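Local coordinates for protein type III restriction-modification enzyme EcoP15I Mod subunit (PDB 4ZCF) that methylates N6 of the second adenine in the asymmetric DNA site 5'-CAGCAG-3' using S-adenosylmethionine, and supports DNA cleavage together with the Res subunit, at residues Y484-I487 with F488-T491; L78-K82 with T83-Q87; S168-H171 with S172-L175; Y121-P124 with P125-T128; S444-T447 with A448-F452. All blocks are in the same frame, centred on the assembly; numbering follows the deposited sequence.

Four of the five contacts are beginnings of helices, and they solve the same problem with different chemistry. Contacts 3 and 5 are buried; contacts 1, 2 and 4 are partly buried. Carboxylates do the work at contacts 1 and 2, as the third residue of the helix in one and as the N-cap in the other. Contact 3 uses serines and borrows a carboxylate from the second subunit, whereas contact 5 relies on a glycine and a threonine hydroxyl. Contact 4 is the exception, a proline-rich loop after strand 117-122. It touches contact 3 through polar bonds and contact 5 through packing; contact 2 reaches the same large sheet at strand 76-80, one of its two outermost strands within this chain.

Contact 1. Residues Y484-I487 with F488-T491; sequences YNTI and FDLT
Asp489 reaches back to the residue that starts its own helix: Thr486 N donates to Asp489 OD2 at 3.1 Å. The amide comes from above the carboxylate plane, and the bond is bent, with an angle of 141° at the hydrogen. Thr486 is the N-cap of helix 487-500 and Asp489 stands three residues on, so this is the backbone-to-side-chain half of a capping box. The reciprocal bond, from Asp489 N to the Thr486 hydroxyl, is not seen; that hydroxyl is hydrogen-bonded to Asp470 OD1. Asp489 N, in turn, makes a weak bond to Thr486 O. The regular helical pattern follows with Thr491 N to Ile487 O, 3.0 Å, and Thr491 OG1 lies beside the same carbonyl oxygen.

Apolar packing joins the loop to this turn. With CG beside its backbone N (chi1 -54°), Tyr484 lays its ring alongside the helix, where Leu490 CD2 sits over one face, 4.1 Å from the ring centroid and displaced toward the rim. This is a CH-pi contact, and it is extended at the root of the tyrosine by Tyr484 CB against Leu490 CG, 3.8 Å apart. Beyond the segments the ring also packs on Phe407 and Arg497, while Phe488 turns into the fold against Leu97 and Lys99 of strand 96-99.

The arrangement divides the labour at a helix start. One carboxylate ties down the amide leading into the first turn, and its negative charge would probably be favoured by the positive end of the helix dipole; the aromatic ring lies on Leu490, so that the incoming loop and the first turn share an apolar contact.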
loop_
_atom_site.group_PDB
_atom_site.type_symbol
_atom_site.label_atom_id
_atom_site.label_comp_id
_atom_site.label_asym_id
_atom_site.label_seq_id
_atom_site.Cartn_x
_atom_site.Cartn_y
_atom_site.Cartn_z
ATOM N N TYR A 484 28.804 -17.866 -20.716
ATOM C CA TYR A 484 28.097 -16.959 -19.811
ATOM C C TYR A 484 28.454 -17.373 -18.385
ATOM O O TYR A 484 27.850 -18.302 -17.837
ATOM C CB TYR A 484 26.583 -17.003 -20.048
ATOM C CG TYR A 484 26.172 -16.740 -21.478
ATOM C CD1 TYR A 484 26.038 -15.442 -21.957
ATOM C CD2 TYR A 484 25.826 -17.786 -22.326
ATOM C CE1 TYR A 484 25.614 -15.190 -23.262
ATOM C CE2 TYR A 484 25.408 -17.549 -23.632
ATOM C CZ TYR A 484 25.307 -16.247 -24.098
ATOM O OH TYR A 484 24.918 -16.005 -25.392
ATOM N N ASN A 485 29.491 -16.720 -17.817
ATOM C CA ASN A 485 30.014 -17.003 -16.475
ATOM C C ASN A 485 29.149 -16.433 -15.341
ATOM O O ASN A 485 29.284 -16.893 -14.205
ATOM C CB ASN A 485 31.487 -16.557 -16.336
ATOM C CG ASN A 485 32.391 -17.064 -17.438
ATOM O OD1 ASN A 485 32.672 -18.266 -17.554
ATOM N ND2 ASN A 485 32.841 -16.156 -18.291
ATOM N N THR A 486 28.292 -15.412 -15.634
ATOM C CA THR A 486 27.356 -14.805 -14.666
ATOM C C THR A 486 25.941 -14.703 -15.250
ATOM O O THR A 486 25.797 -14.658 -16.472
ATOM C CB THR A 486 27.872 -13.464 -14.069
ATOM O OG1 THR A 486 27.855 -12.410 -15.035
ATOM C CG2 THR A 486 29.245 -13.578 -13.433
ATOM N N ILE A 487 24.895 -14.677 -14.372
ATOM C CA ILE A 487 23.469 -14.541 -14.756
ATOM C C ILE A 487 23.291 -13.202 -15.480
ATOM O O ILE A 487 22.448 -13.087 -16.373
ATOM C CB ILE A 487 22.470 -14.624 -13.545
ATOM C CG1 ILE A 487 22.907 -15.578 -12.418
ATOM C CG2 ILE A 487 20.994 -14.868 -14.003
ATOM C CD1 ILE A 487 22.832 -17.128 -12.723
ATOM N N PHE A 488 24.087 -12.185 -15.071
ATOM C CA PHE A 488 24.070 -10.857 -15.678
ATOM C C PHE A 488 24.404 -10.929 -17.168
ATOM O O PHE A 488 23.795 -10.202 -17.950
ATOM C CB PHE A 488 25.018 -9.882 -14.948
ATOM C CG PHE A 488 25.003 -8.511 -15.578
ATOM C CD1 PHE A 488 24.006 -7.588 -15.255
ATOM C CD2 PHE A 488 25.942 -8.163 -16.550
ATOM C CE1 PHE A 488 23.960 -6.338 -15.876
ATOM C CE2 PHE A 488 25.885 -6.914 -17.185
ATOM C CZ PHE A 488 24.902 -6.006 -16.835
ATOM N N ASP A 489 25.378 -11.785 -17.546
ATOM C CA ASP A 489 25.837 -11.981 -18.922
ATOM C C ASP A 489 24.716 -12.492 -19.828
ATOM O O ASP A 489 24.573 -11.990 -20.946
ATOM C CB ASP A 489 27.043 -12.941 -18.968
ATOM C CG ASP A 489 28.307 -12.437 -18.312
ATOM O OD1 ASP A 489 28.581 -11.225 -18.409
ATOM O OD2 ASP A 489 29.072 -13.274 -17.780
ATOM N N LEU A 490 23.906 -13.457 -19.327
ATOM C CA LEU A 490 22.744 -14.034 -20.023
ATOM C C LEU A 490 21.651 -13.006 -20.152
ATOM O O LEU A 490 20.955 -12.977 -21.175
ATOM C CB LEU A 490 22.160 -15.206 -19.250
ATOM C CG LEU A 490 22.946 -16.476 -19.184
ATOM C CD1 LEU A 490 22.742 -17.113 -17.829
ATOM C CD2 LEU A 490 22.556 -17.433 -20.335
ATOM N N THR A 491 21.464 -12.201 -19.079
ATOM C CA THR A 491 20.478 -11.126 -19.009
ATOM C C THR A 491 20.813 -10.070 -20.033
ATOM O O THR A 491 19.928 -9.707 -20.797
ATOM C CB THR A 491 20.363 -10.576 -17.570
ATOM O OG1 THR A 491 19.990 -11.659 -16.721
ATOM C CG2 THR A 491 19.353 -9.427 -17.444
#

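Contact 2. Residues L78-K82 with T83-Q87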
loop_
_atom_site.group_PDB
_atom_site.type_symbol
_atom_site.label_atom_id
_atom_site.label_comp_id
_atom_site.label_asym_id
_atom_site.label_seq_id
_atom_site.Cartn_x
_atom_site.Cartn_y
_atom_site.Cartn_z
ATOM N N LEU A 78 29.112 4.126 -9.158
ATOM C CA LEU A 78 28.489 3.658 -10.384
ATOM C C LEU A 78 29.269 4.159 -11.603
ATOM O O LEU A 78 29.795 5.270 -11.603
ATOM C CB LEU A 78 27.014 4.111 -10.469
ATOM C CG LEU A 78 26.148 3.349 -11.489
ATOM C CD1 LEU A 78 25.668 2.039 -10.921
ATOM C CD2 LEU A 78 25.013 4.191 -11.981
ATOM N N ALA A 79 29.350 3.315 -12.629
ATOM C CA ALA A 79 29.998 3.632 -13.886
ATOM C C ALA A 79 29.257 2.932 -14.993
ATOM O O ALA A 79 28.563 1.948 -14.744
ATOM C CB ALA A 79 31.450 3.198 -13.869
ATOM N N GLU A 80 29.420 3.452 -16.220
ATOM C CA GLU A 80 28.841 2.978 -17.473
ATOM C C GLU A 80 29.647 1.864 -18.063
ATOM O O GLU A 80 30.846 1.777 -17.819
ATOM C CB GLU A 80 28.956 4.088 -18.521
ATOM C CG GLU A 80 28.085 5.295 -18.329
ATOM C CD GLU A 80 28.087 6.155 -19.572
ATOM O OE1 GLU A 80 27.282 5.882 -20.492
ATOM O OE2 GLU A 80 28.931 7.075 -19.643
ATOM N N ASP A 81 29.016 1.086 -18.958
ATOM C CA ASP A 81 29.718 0.141 -19.818
ATOM C C ASP A 81 29.873 1.007 -21.059
ATOM O O ASP A 81 28.929 1.106 -21.853
ATOM C CB ASP A 81 28.896 -1.123 -20.140
ATOM C CG ASP A 81 29.667 -2.163 -20.941
ATOM O OD1 ASP A 81 30.389 -1.777 -21.882
ATOM O OD2 ASP A 81 29.545 -3.356 -20.627
ATOM N N LYS A 82 31.012 1.732 -21.151
ATOM C CA LYS A 82 31.321 2.683 -22.240
ATOM C C LYS A 82 31.198 2.072 -23.632
ATOM O O LYS A 82 30.622 2.715 -24.501
ATOM C CB LYS A 82 32.696 3.370 -22.047
ATOM C CG LYS A 82 32.887 4.106 -20.710
ATOM C CD LYS A 82 32.235 5.490 -20.669
ATOM C CE LYS A 82 32.271 6.089 -19.276
ATOM N NZ LYS A 82 31.784 7.499 -19.259
ATOM N N THR A 83 31.704 0.826 -23.835
ATOM C CA THR A 83 31.636 0.107 -25.119
ATOM C C THR A 83 30.153 -0.041 -25.536
ATOM O O THR A 83 29.748 0.522 -26.565
ATOM C CB THR A 83 32.408 -1.244 -25.061
ATOM O OG1 THR A 83 33.676 -1.065 -24.429
ATOM C CG2 THR A 83 32.621 -1.866 -26.443
ATOM N N HIS A 84 29.345 -0.722 -24.682
ATOM C CA HIS A 84 27.912 -0.924 -24.879
ATOM C C HIS A 84 27.128 0.397 -25.126
ATOM O O HIS A 84 26.389 0.488 -26.103
ATOM C CB HIS A 84 27.291 -1.748 -23.714
ATOM C CG HIS A 84 25.861 -2.167 -23.962
ATOM N ND1 HIS A 84 25.547 -3.428 -24.448
ATOM C CD2 HIS A 84 24.717 -1.458 -23.841
ATOM C CE1 HIS A 84 24.238 -3.444 -24.585
ATOM N NE2 HIS A 84 23.699 -2.282 -24.240
ATOM N N ASN A 85 27.279 1.395 -24.255
ATOM C CA ASN A 85 26.510 2.643 -24.365
ATOM C C ASN A 85 26.784 3.505 -25.585
ATOM O O ASN A 85 25.895 4.247 -26.008
ATOM C CB ASN A 85 26.572 3.459 -23.072
ATOM C CG ASN A 85 26.197 2.685 -21.842
ATOM O OD1 ASN A 85 25.614 1.607 -21.907
ATOM N ND2 ASN A 85 26.562 3.198 -20.686
ATOM N N GLN A 86 27.997 3.410 -26.147
ATOM C CA GLN A 86 28.427 4.182 -27.322
ATOM C C GLN A 86 27.928 3.585 -28.646
ATOM O O GLN A 86 28.003 4.258 -29.683
ATOM C CB GLN A 86 29.962 4.388 -27.337
ATOM C CG GLN A 86 30.433 5.522 -26.418
ATOM C CD GLN A 86 31.827 6.021 -26.750
ATOM O OE1 GLN A 86 32.091 6.557 -27.840
ATOM N NE2 GLN A 86 32.743 5.908 -25.792
ATOM N N GLN A 87 27.413 2.332 -28.618
ATOM C CA GLN A 87 26.870 1.698 -29.818
ATOM C C GLN A 87 25.616 2.444 -30.246
ATOM O O GLN A 87 24.875 2.932 -29.395
ATOM C CB GLN A 87 26.651 0.188 -29.636
ATOM C CG GLN A 87 27.976 -0.566 -29.623
ATOM C CD GLN A 87 27.811 -2.053 -29.520
ATOM O OE1 GLN A 87 27.381 -2.718 -30.470
ATOM N NE2 GLN A 87 28.214 -2.622 -28.389
#
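Asp81 and His84 meet at a helix N-cap, in the tight turn that carries the chain from edge strand 76-80 into the short helix 82-86. Their side chains run at about a right angle to each other, the carboxylate and imidazole planes 61° apart. The Asp81 carboxylate group is held anti to its own backbone N (chi1 -175°), which swings OD1 over the first turn to accept from His84 N at 3.2 Å. The N-H points almost straight at the oxygen, although it arrives from well above the carboxylate plane. OD2 is left to form a salt bridge with Lys492 of helix 487-500.

Glu80 and Asn85 are matched quite differently. Their side chains lie across one another with the carboxylate and amide planes 26° apart. Asn85 ND2 donates to Glu80 OE1 over 2.8 Å; OE1 lies close to the amide plane, while ND2 stands clearly out of the carboxylate plane, on the anti side of OE1. The amide oxygen takes the backbone N-H of Val509 on the adjoining strand 508-514. The second carboxylate oxygen is used as well, since Lys82 folds back at chi2 to bring NZ within 2.9 Å of Glu80 OE2 in a salt bridge. An alanine in place of Glu80 would probably leave the Lys82 ammonium without this carboxylate and take from Asn85 ND2 one of its partners, so that the amide would be less firmly fixed.

Under these side chains the helix begins with ordinary main-chain bonds, Gln86 N to Lys82 O at 3.2 Å and Asn85 N to Asp81 O at 2.9 Å.

Contact 3. Residues S168-H171 with S172-L175; sequences SSSH and SAWL
Helix 171-188 of the methylase fold begins at Ser170, its N-cap, which joins Ser172 two residues on through their hydroxyls. OG of each stands between its own backbone N and carbonyl carbon, and this shared setting faces the two oxygens to each other at 3.0 Å; either may be the donor. The main chain then enters the helix regularly, with Trp174 N bonded to Ser170 O at 2.9 Å and Leu175 N to His171 O at 2.8 Å. Just before the cap, Ser168 leans over the first turn. Its OG, anti to N (chi1 -176°), lies against the methyl group of Ala173, 3.3 Å from CB.

The first turn also has partners in the second subunit. Glu54 of that subunit accepts from His171 N and, weakly, from Ser172 N, while the His171 ring is held between Glu203 of its own chain at ND1 and Glu217 of the second subunit at NE2. On another side of the helix, Trp174 NE1 donates to Pro125 O and its indole meets Phe133 edge to face.

A serine N-cap is a common way to begin a helix; here a carboxylate of the second subunit also meets the leading amides, one of them weakly, so that the start of the helix is part of the dimer interface.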
loop_
_atom_site.group_PDB
_atom_site.type_symbol
_atom_site.label_atom_id
_atom_site.label_comp_id
_atom_site.label_asym_id
_atom_site.label_seq_id
_atom_site.Cartn_x
_atom_site.Cartn_y
_atom_site.Cartn_z
ATOM N N SER A 168 20.936 -20.250 6.054
ATOM C CA SER A 168 19.544 -20.193 6.529
ATOM C C SER A 168 18.516 -19.984 5.414
ATOM O O SER A 168 18.676 -19.086 4.593
ATOM C CB SER A 168 19.384 -19.110 7.589
ATOM O OG SER A 168 18.069 -19.100 8.119
ATOM N N SER A 169 17.436 -20.786 5.418
ATOM C CA SER A 169 16.341 -20.695 4.434
ATOM C C SER A 169 14.920 -20.624 5.089
ATOM O O SER A 169 13.919 -21.016 4.475
ATOM C CB SER A 169 16.439 -21.831 3.417
ATOM O OG SER A 169 16.142 -23.079 4.015
ATOM N N SER A 170 14.850 -20.081 6.326
ATOM C CA SER A 170 13.628 -19.932 7.112
ATOM C C SER A 170 12.847 -18.668 6.689
ATOM O O SER A 170 13.346 -17.862 5.906
ATOM C CB SER A 170 13.992 -19.857 8.590
ATOM O OG SER A 170 14.640 -18.625 8.855
ATOM N N HIS A 171 11.637 -18.490 7.228
ATOM C CA HIS A 171 10.786 -17.333 6.965
ATOM C C HIS A 171 11.467 -16.063 7.420
ATOM O O HIS A 171 11.430 -15.063 6.705
ATOM C CB HIS A 171 9.433 -17.481 7.682
ATOM C CG HIS A 171 8.551 -18.561 7.141
ATOM N ND1 HIS A 171 7.992 -18.468 5.885
ATOM C CD2 HIS A 171 8.073 -19.668 7.749
ATOM C CE1 HIS A 171 7.246 -19.549 5.743
ATOM N NE2 HIS A 171 7.264 -20.300 6.843
ATOM N N SER A 172 12.104 -16.096 8.597
ATOM C CA SER A 172 12.841 -14.952 9.147
ATOM C C SER A 172 14.046 -14.569 8.286
ATOM O O SER A 172 14.253 -13.381 8.065
ATOM C CB SER A 172 13.231 -15.181 10.604
ATOM O OG SER A 172 13.895 -16.412 10.803
ATOM N N ALA A 173 14.811 -15.566 7.759
ATOM C CA ALA A 173 15.950 -15.316 6.858
ATOM C C ALA A 173 15.428 -14.662 5.574
ATOM O O ALA A 173 15.951 -13.610 5.151
ATOM C CB ALA A 173 16.671 -16.613 6.540
ATOM N N TRP A 174 14.317 -15.228 5.020
ATOM C CA TRP A 174 13.635 -14.683 3.836
ATOM C C TRP A 174 13.135 -13.252 4.056
ATOM O O TRP A 174 13.362 -12.408 3.200
ATOM C CB TRP A 174 12.520 -15.612 3.357
ATOM C CG TRP A 174 12.029 -15.279 1.975
ATOM C CD1 TRP A 174 12.526 -15.752 0.793
ATOM C CD2 TRP A 174 10.939 -14.394 1.632
ATOM N NE1 TRP A 174 11.804 -15.237 -0.265
ATOM C CE2 TRP A 174 10.835 -14.386 0.220
ATOM C CE3 TRP A 174 10.033 -13.618 2.383
ATOM C CZ2 TRP A 174 9.859 -13.631 -0.456
ATOM C CZ3 TRP A 174 9.080 -12.853 1.715
ATOM C CH2 TRP A 174 8.982 -12.881 0.318
ATOM N N LEU A 175 12.519 -12.958 5.220
ATOM C CA LEU A 175 12.034 -11.607 5.562
ATOM C C LEU A 175 13.176 -10.607 5.770
ATOM O O LEU A 175 13.031 -9.429 5.435
ATOM C CB LEU A 175 11.104 -11.639 6.779
ATOM C CG LEU A 175 9.745 -12.370 6.620
ATOM C CD1 LEU A 175 9.137 -12.662 7.975
ATOM C CD2 LEU A 175 8.739 -11.559 5.812
#

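Contact 4. Residues Y121-P124 with P125-T128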
loop_
_atom_site.group_PDB
_atom_site.type_symbol
_atom_site.label_atom_id
_atom_site.label_comp_id
_atom_site.label_asym_id
_atom_site.label_seq_id
_atom_site.Cartn_x
_atom_site.Cartn_y
_atom_site.Cartn_z
ATOM N N TYR A 121 7.592 -4.257 -10.899
ATOM C CA TYR A 121 7.253 -5.669 -10.999
ATOM C C TYR A 121 8.479 -6.418 -10.544
ATOM O O TYR A 121 9.554 -6.154 -11.045
ATOM C CB TYR A 121 6.848 -6.141 -12.417
ATOM C CG TYR A 121 6.663 -7.651 -12.428
ATOM C CD1 TYR A 121 5.608 -8.247 -11.731
ATOM C CD2 TYR A 121 7.645 -8.487 -12.952
ATOM C CE1 TYR A 121 5.496 -9.630 -11.629
ATOM C CE2 TYR A 121 7.565 -9.871 -12.810
ATOM C CZ TYR A 121 6.471 -10.436 -12.177
ATOM O OH TYR A 121 6.368 -11.793 -12.055
ATOM N N ILE A 122 8.337 -7.345 -9.619
ATOM C CA ILE A 122 9.465 -8.168 -9.162
ATOM C C ILE A 122 9.094 -9.637 -9.032
ATOM O O ILE A 122 7.984 -9.955 -8.627
ATOM C CB ILE A 122 10.258 -7.652 -7.905
ATOM C CG1 ILE A 122 9.363 -7.257 -6.731
ATOM C CG2 ILE A 122 11.281 -6.593 -8.269
ATOM C CD1 ILE A 122 10.071 -7.455 -5.335
ATOM N N ASP A 123 10.025 -10.529 -9.403
ATOM C CA ASP A 123 9.858 -11.968 -9.231
ATOM C C ASP A 123 10.973 -12.393 -8.259
ATOM O O ASP A 123 12.081 -12.729 -8.675
ATOM C CB ASP A 123 9.890 -12.704 -10.570
ATOM C CG ASP A 123 9.857 -14.217 -10.524
ATOM O OD1 ASP A 123 9.262 -14.772 -9.578
ATOM O OD2 ASP A 123 10.346 -14.849 -11.493
ATOM N N PRO A 124 10.737 -12.266 -6.939
ATOM C CA PRO A 124 11.795 -12.600 -5.986
ATOM C C PRO A 124 11.941 -14.109 -5.840
ATOM O O PRO A 124 11.096 -14.843 -6.347
ATOM C CB PRO A 124 11.305 -11.942 -4.695
ATOM C CG PRO A 124 9.832 -12.036 -4.773
ATOM C CD PRO A 124 9.507 -11.839 -6.241
ATOM N N PRO A 125 12.996 -14.616 -5.185
ATOM C CA PRO A 125 13.033 -16.068 -4.954
ATOM C C PRO A 125 11.882 -16.426 -4.004
ATOM O O PRO A 125 11.564 -15.685 -3.051
ATOM C CB PRO A 125 14.415 -16.315 -4.336
ATOM C CG PRO A 125 14.852 -15.000 -3.770
ATOM C CD PRO A 125 14.115 -13.907 -4.513
ATOM N N TYR A 126 11.178 -17.505 -4.339
ATOM C CA TYR A 126 10.062 -18.029 -3.576
ATOM C C TYR A 126 10.763 -18.843 -2.474
ATOM O O TYR A 126 11.992 -18.976 -2.517
ATOM C CB TYR A 126 9.257 -18.956 -4.499
ATOM C CG TYR A 126 8.516 -18.313 -5.660
ATOM C CD1 TYR A 126 8.658 -16.956 -5.945
ATOM C CD2 TYR A 126 7.666 -19.064 -6.474
ATOM C CE1 TYR A 126 8.015 -16.373 -7.036
ATOM C CE2 TYR A 126 6.975 -18.478 -7.538
ATOM C CZ TYR A 126 7.147 -17.131 -7.810
ATOM O OH TYR A 126 6.502 -16.554 -8.879
ATOM N N ASN A 127 10.086 -19.370 -1.482
ATOM C CA ASN A 127 10.968 -20.139 -0.584
ATOM C C ASN A 127 10.551 -21.590 -0.625
ATOM O O ASN A 127 10.228 -22.212 0.387
ATOM C CB ASN A 127 11.082 -19.512 0.809
ATOM C CG ASN A 127 12.229 -19.941 1.681
ATOM O OD1 ASN A 127 13.069 -20.782 1.347
ATOM N ND2 ASN A 127 12.218 -19.433 2.888
ATOM N N THR A 128 10.531 -22.091 -1.867
ATOM C CA THR A 128 10.146 -23.404 -2.372
ATOM C C THR A 128 10.728 -24.565 -1.586
ATOM O O THR A 128 10.043 -25.579 -1.407
ATOM C CB THR A 128 10.497 -23.453 -3.881
ATOM O OG1 THR A 128 9.562 -22.660 -4.648
ATOM C CG2 THR A 128 10.554 -24.843 -4.425
#
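Asp123 and Tyr126 are brought together by different first torsions. The carboxylate of Asp123 extends anti to the backbone N (chi1 174°), whereas the Tyr126 ring swings back beside its own N (chi1 -68°) and returns over the chain toward the aspartate. The two side chains cross at about a right angle, their planes 68° apart. Asp123 OD1 comes within 3.3 Å of Tyr126 CE1, and Pro124 O approaches the neighbouring CD1, also at 3.3 Å. Pro124 and Pro125 link the two in an extended run, with Pro124 CB beside Pro125 CD at 3.4 Å.

This is the Asp-Pro-Pro-Tyr signature, motif IV of the amino-methyltransferases, and is predicted to bind S-adenosylmethionine; in relatives its aromatic residue stacks on the flipped base. The polar ends are fixed from outside: Asp123 OD2 by a salt bridge with Lys418, Tyr126 OH by Glu242. A leucine in place of Tyr126 would probably leave Glu242 without its hydroxyl partner and open a gap over Asp123 and Pro124.

The loop springs from strand 117-122, which lies between strands 434-439 and 193-199; Pro124 packs on Ile197 of the latter, and Pro125 rests on Phe177 of helix 171-188.

Contact 5. Residues S444-T447 with A448-F452; sequences SGTT and AHTVF
Thr450 turns its hydroxyl back onto Thr446 in the first turns of helix 446-455, the helix of a beta-alpha-beta unit between strands 434-439 and 461-468. The sequence leading into it, Gly-Ser-Gly-Thr-Thr, is consistent with the glycine-rich motif of the methyltransferases, the loop that in relatives lies at the cofactor. Starting at CB, Thr450 lies against two carbonyl oxygens, Thr446 O and Thr447 O, each 3.4 Å from that CB. From there the branches part. OG1, beside the backbone N (chi1 -63°), donates to Thr446 O over 2.8 Å, while CG2 takes the position anti to that N; the side chain as a whole packs on Glu424 and Ile427 of helix 420-430. Thr446 O is thus gripped twice, since Thr450 N also donates to it at 3.0 Å, and the two donors reach it from opposite faces of the carbonyl plane. This gives the buried hydroxyl a protein partner, with Ile420 O weakly a second.

The turn before is opened by Gly445, the N-cap, whose positive phi (102°) would press any side chain against the preceding carbonyl oxygen. Its own carbonyl accepts from His449 N at 3.0 Å. Thr447 sends its hydroxyl to Asp439 at the end of strand 434-439, tying helix to strand. One turn on, Val451 N donates to Thr447 O at 3.1 Å, and the CG2 methyl of Val451 lies 3.4 Å from that same Thr447 O.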
loop_
_atom_site.group_PDB
_atom_site.type_symbol
_atom_site.label_atom_id
_atom_site.label_comp_id
_atom_site.label_asym_id
_atom_site.label_seq_id
_atom_site.Cartn_x
_atom_site.Cartn_y
_atom_site.Cartn_z
ATOM N N SER A 444 15.813 -13.296 -16.110
ATOM C CA SER A 444 16.160 -13.552 -17.496
ATOM C C SER A 444 16.062 -12.309 -18.371
ATOM O O SER A 444 16.572 -12.338 -19.487
ATOM C CB SER A 444 15.277 -14.665 -18.059
ATOM O OG SER A 444 13.890 -14.511 -17.800
ATOM N N GLY A 445 15.412 -11.248 -17.865
ATOM C CA GLY A 445 15.177 -9.990 -18.567
ATOM C C GLY A 445 13.772 -9.819 -19.126
ATOM O O GLY A 445 13.520 -8.929 -19.949
ATOM N N THR A 446 12.836 -10.661 -18.670
ATOM C CA THR A 446 11.419 -10.688 -19.080
ATOM C C THR A 446 10.706 -9.336 -19.097
ATOM O O THR A 446 9.986 -9.053 -20.063
ATOM C CB THR A 446 10.659 -11.677 -18.213
ATOM O OG1 THR A 446 11.405 -12.892 -18.121
ATOM C CG2 THR A 446 9.237 -11.902 -18.688
ATOM N N THR A 447 10.848 -8.537 -18.014
ATOM C CA THR A 447 10.157 -7.241 -17.901
ATOM C C THR A 447 10.649 -6.258 -18.948
ATOM O O THR A 447 9.862 -5.546 -19.548
ATOM C CB THR A 447 10.228 -6.705 -16.445
ATOM O OG1 THR A 447 9.813 -7.730 -15.562
ATOM C CG2 THR A 447 9.336 -5.528 -16.218
ATOM N N ALA A 448 11.961 -6.225 -19.151
ATOM C CA ALA A 448 12.651 -5.377 -20.111
ATOM C C ALA A 448 12.180 -5.737 -21.516
ATOM O O ALA A 448 11.778 -4.853 -22.253
ATOM C CB ALA A 448 14.150 -5.576 -19.965
ATOM N N HIS A 449 12.120 -7.045 -21.828
ATOM C CA HIS A 449 11.654 -7.582 -23.102
ATOM C C HIS A 449 10.213 -7.122 -23.355
ATOM O O HIS A 449 9.922 -6.572 -24.418
ATOM C CB HIS A 449 11.782 -9.118 -23.112
ATOM C CG HIS A 449 11.565 -9.763 -24.454
ATOM N ND1 HIS A 449 11.972 -11.073 -24.699
ATOM C CD2 HIS A 449 10.969 -9.280 -25.574
ATOM C CE1 HIS A 449 11.602 -11.341 -25.939
ATOM N NE2 HIS A 449 11.012 -10.287 -26.513
ATOM N N THR A 450 9.338 -7.296 -22.356
ATOM C CA THR A 450 7.941 -6.882 -22.370
ATOM C C THR A 450 7.813 -5.392 -22.713
ATOM O O THR A 450 6.887 -5.026 -23.422
ATOM C CB THR A 450 7.309 -7.257 -21.016
ATOM O OG1 THR A 450 7.327 -8.685 -20.854
ATOM C CG2 THR A 450 5.903 -6.726 -20.856
ATOM N N VAL A 451 8.734 -4.536 -22.235
ATOM C CA VAL A 451 8.732 -3.095 -22.558
ATOM C C VAL A 451 9.076 -2.904 -24.057
ATOM O O VAL A 451 8.407 -2.115 -24.728
ATOM C CB VAL A 451 9.590 -2.225 -21.586
ATOM C CG1 VAL A 451 9.683 -0.787 -22.064
ATOM C CG2 VAL A 451 9.021 -2.267 -20.161
ATOM N N PHE A 452 10.055 -3.686 -24.595
ATOM C CA PHE A 452 10.408 -3.653 -26.029
ATOM C C PHE A 452 9.172 -3.972 -26.874
ATOM O O PHE A 452 8.817 -3.150 -27.714
ATOM C CB PHE A 452 11.591 -4.593 -26.378
ATOM C CG PHE A 452 12.968 -4.201 -25.859
ATOM C CD1 PHE A 452 13.392 -2.871 -25.879
ATOM C CD2 PHE A 452 13.865 -5.169 -25.411
ATOM C CE1 PHE A 452 14.680 -2.516 -25.463
ATOM C CE2 PHE A 452 15.146 -4.807 -24.968
ATOM C CZ PHE A 452 15.542 -3.482 -25.000
#